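Local coordinates for oxidoreductase, NAD-binding/iron-sulfur cluster-binding protein (Nitratireductor pacificus pht-3B, PDB 6ZXU) that probably removes halogens reductively from organohalide substrates, using a bound cobalamin and two 4Fe-4S clusters, at residues T367-D372 and C467-Y472. Sequence-based numbering, arbitrary orientation.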
loop_
_atom_site.group_PDB
_atom_site.type_symbol
_atom_site.label_atom_id
_atom_site.label_comp_id
_atom_site.label_asym_id
_atom_site.label_seq_id
_atom_site.Cartn_x
_atom_site.Cartn_y
_atom_site.Cartn_z
ATOM N N THR A 367 -3.189 -24.331 -20.390
ATOM C CA THR A 367 -3.250 -25.601 -19.762
ATOM C C THR A 367 -4.677 -26.156 -19.788
ATOM O O THR A 367 -4.883 -27.304 -19.435
ATOM C CB THR A 367 -2.793 -25.540 -18.298
ATOM O OG1 THR A 367 -3.692 -24.713 -17.549
ATOM C CG2 THR A 367 -1.447 -25.032 -18.197
ATOM N N GLY A 368 -5.659 -25.351 -20.182
ATOM C CA GLY A 368 -7.065 -25.747 -20.037
ATOM C C GLY A 368 -7.684 -25.509 -18.638
ATOM O O GLY A 368 -8.880 -25.656 -18.447
ATOM N N LYS A 369 -6.880 -25.156 -17.644
ATOM C CA LYS A 369 -7.452 -24.773 -16.332
ATOM C C LYS A 369 -7.961 -23.315 -16.385
ATOM O O LYS A 369 -7.606 -22.547 -17.289
ATOM C CB LYS A 369 -6.422 -24.922 -15.238
ATOM C CG LYS A 369 -5.910 -26.351 -15.078
ATOM C CD LYS A 369 -4.678 -26.372 -14.212
ATOM C CE LYS A 369 -3.979 -27.735 -14.226
ATOM N NZ LYS A 369 -4.582 -28.478 -13.114
ATOM N N GLY A 370 -8.867 -22.997 -15.469
ATOM C CA GLY A 370 -9.383 -21.646 -15.302
ATOM C C GLY A 370 -10.733 -21.343 -15.906
ATOM O O GLY A 370 -11.223 -20.199 -15.836
ATOM N N GLY A 371 -11.403 -22.343 -16.498
ATOM C CA GLY A 371 -12.724 -22.118 -17.075
ATOM C C GLY A 371 -12.600 -21.491 -18.471
ATOM O O GLY A 371 -11.565 -21.585 -19.108
ATOM N N ASP A 372 -13.653 -20.829 -18.896
ATOM C CA ASP A 372 -13.701 -20.248 -20.224
ATOM C C ASP A 372 -12.965 -18.925 -20.280
ATOM O O ASP A 372 -13.351 -17.943 -19.654
ATOM C CB ASP A 372 -15.163 -20.023 -20.603
ATOM C CG ASP A 372 -15.318 -19.376 -22.003
ATOM O OD1 ASP A 372 -14.380 -19.396 -22.811
ATOM O OD2 ASP A 372 -16.410 -18.857 -22.269
ATOM N N CYS A 467 -2.388 -16.887 -13.170
ATOM C CA CYS A 467 -2.256 -16.812 -14.628
ATOM C C CYS A 467 -1.373 -17.965 -15.171
ATOM O O CYS A 467 -1.702 -18.521 -16.178
ATOM C CB CYS A 467 -1.652 -15.443 -15.073
ATOM S SG CYS A 467 -2.830 -14.088 -14.904
ATOM N N ARG A 468 -0.263 -18.226 -14.508
ATOM C CA ARG A 468 0.686 -19.279 -14.939
ATOM C C ARG A 468 0.006 -20.664 -14.815
ATOM O O ARG A 468 0.134 -21.483 -15.693
ATOM C CB ARG A 468 1.954 -19.203 -14.232
ATOM C CG ARG A 468 2.763 -17.964 -14.482
ATOM C CD ARG A 468 4.178 -17.987 -13.974
ATOM N NE ARG A 468 4.237 -18.257 -12.560
ATOM C CZ ARG A 468 4.180 -17.367 -11.586
ATOM N NH1 ARG A 468 4.049 -16.084 -11.848
ATOM N NH2 ARG A 468 4.273 -17.758 -10.325
ATOM N N ARG A 469 -0.800 -20.874 -13.788
ATOM C CA ARG A 469 -1.586 -22.060 -13.635
ATOM C C ARG A 469 -2.475 -22.297 -14.815
ATOM O O ARG A 469 -2.683 -23.426 -15.254
ATOM C CB ARG A 469 -2.395 -21.997 -12.345
ATOM C CG ARG A 469 -3.288 -23.176 -12.092
ATOM C CD ARG A 469 -4.092 -23.071 -10.800
ATOM N NE ARG A 469 -3.269 -22.791 -9.597
ATOM C CZ ARG A 469 -2.508 -23.689 -8.939
ATOM N NH1 ARG A 469 -2.373 -24.991 -9.327
ATOM N NH2 ARG A 469 -1.833 -23.275 -7.868
ATOM N N MET A 470 -2.998 -21.237 -15.381
ATOM C CA MET A 470 -3.855 -21.366 -16.570
ATOM C C MET A 470 -3.086 -21.441 -17.897
ATOM O O MET A 470 -3.695 -21.418 -18.961
ATOM C CB MET A 470 -4.831 -20.171 -16.584
ATOM C CG MET A 470 -5.709 -20.064 -15.340
ATOM S SD MET A 470 -6.986 -18.798 -15.425
ATOM C CE MET A 470 -5.987 -17.302 -15.400
ATOM N N GLY A 471 -1.768 -21.395 -17.824
ATOM C CA GLY A 471 -0.906 -21.462 -18.984
ATOM C C GLY A 471 -0.709 -20.157 -19.717
ATOM O O GLY A 471 -0.501 -20.145 -20.947
ATOM N N TYR A 472 -0.689 -19.042 -18.957
ATOM C CA TYR A 472 -0.356 -17.731 -19.527
ATOM C C TYR A 472 0.774 -17.141 -18.764
ATOM O O TYR A 472 0.700 -17.022 -17.527
ATOM C CB TYR A 472 -1.597 -16.831 -19.499
ATOM C CG TYR A 472 -2.655 -17.298 -20.416
ATOM C CD1 TYR A 472 -2.647 -16.926 -21.763
ATOM C CD2 TYR A 472 -3.667 -18.129 -19.980
ATOM C CE1 TYR A 472 -3.607 -17.387 -22.649
ATOM C CE2 TYR A 472 -4.621 -18.602 -20.848
ATOM C CZ TYR A 472 -4.611 -18.192 -22.176
ATOM O OH TYR A 472 -5.596 -18.638 -23.008
HETATM O O HOH W 1 -6.105 -22.465 -19.571
HETATM O O HOH W 2 -4.478 -26.238 -10.618
#
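M470 gives the most surface to this contact, and it does so flank-on. Its CB and CG both lie against the loop backbone, M470 CG being 3.7 Å from K369 O, and the sulfur then settles against the next residue, with M470 SD 3.7 Å from G370 CA. With CG anti to the carbonyl carbon (chi1 -58°), the thioether runs alongside the loop instead of pointing into it. G370, at positive phi, brings its CA against SD.

The partner is the C-terminal end of helix 445-469. G471, also at positive phi, closes it in a Schellman motif: Y472 N returns to C467 O and G471 N to R468 O. That leaves the carbonyls of R469 and M470 facing the loop between helices 342-354 and 376-390, and T367 takes both. Its OG1 donates to R469 O at 2.8 Å, in the carbonyl plane and on a lone pair. T367 N reaches M470 O at 3.3 Å on a nearly straight N-H (168°), although it sits well above that carbonyl plane. Chi1 of 64° puts OG1 between the backbone N and carbonyl carbon, where it also accepts from K369 N at 3.2 Å, making an ST turn; the methyl CG2 of T367 lies 3.7 Å from G471 N. A water donates to both K369 O and M470 O, giving the latter a second partner.

K369 brings its CD up to R469 O, 3.7 Å away, and near CG of R469, the two long chains crossing at a slant. Their like-charged ends stay apart, K369 NZ and R469 NH1 5.6 Å from each other, with a water accepting from NH1 and, weakly, from NZ. NH2 of R469 turns instead to a salt bridge with D76, while D71 accepts the N-H of G370.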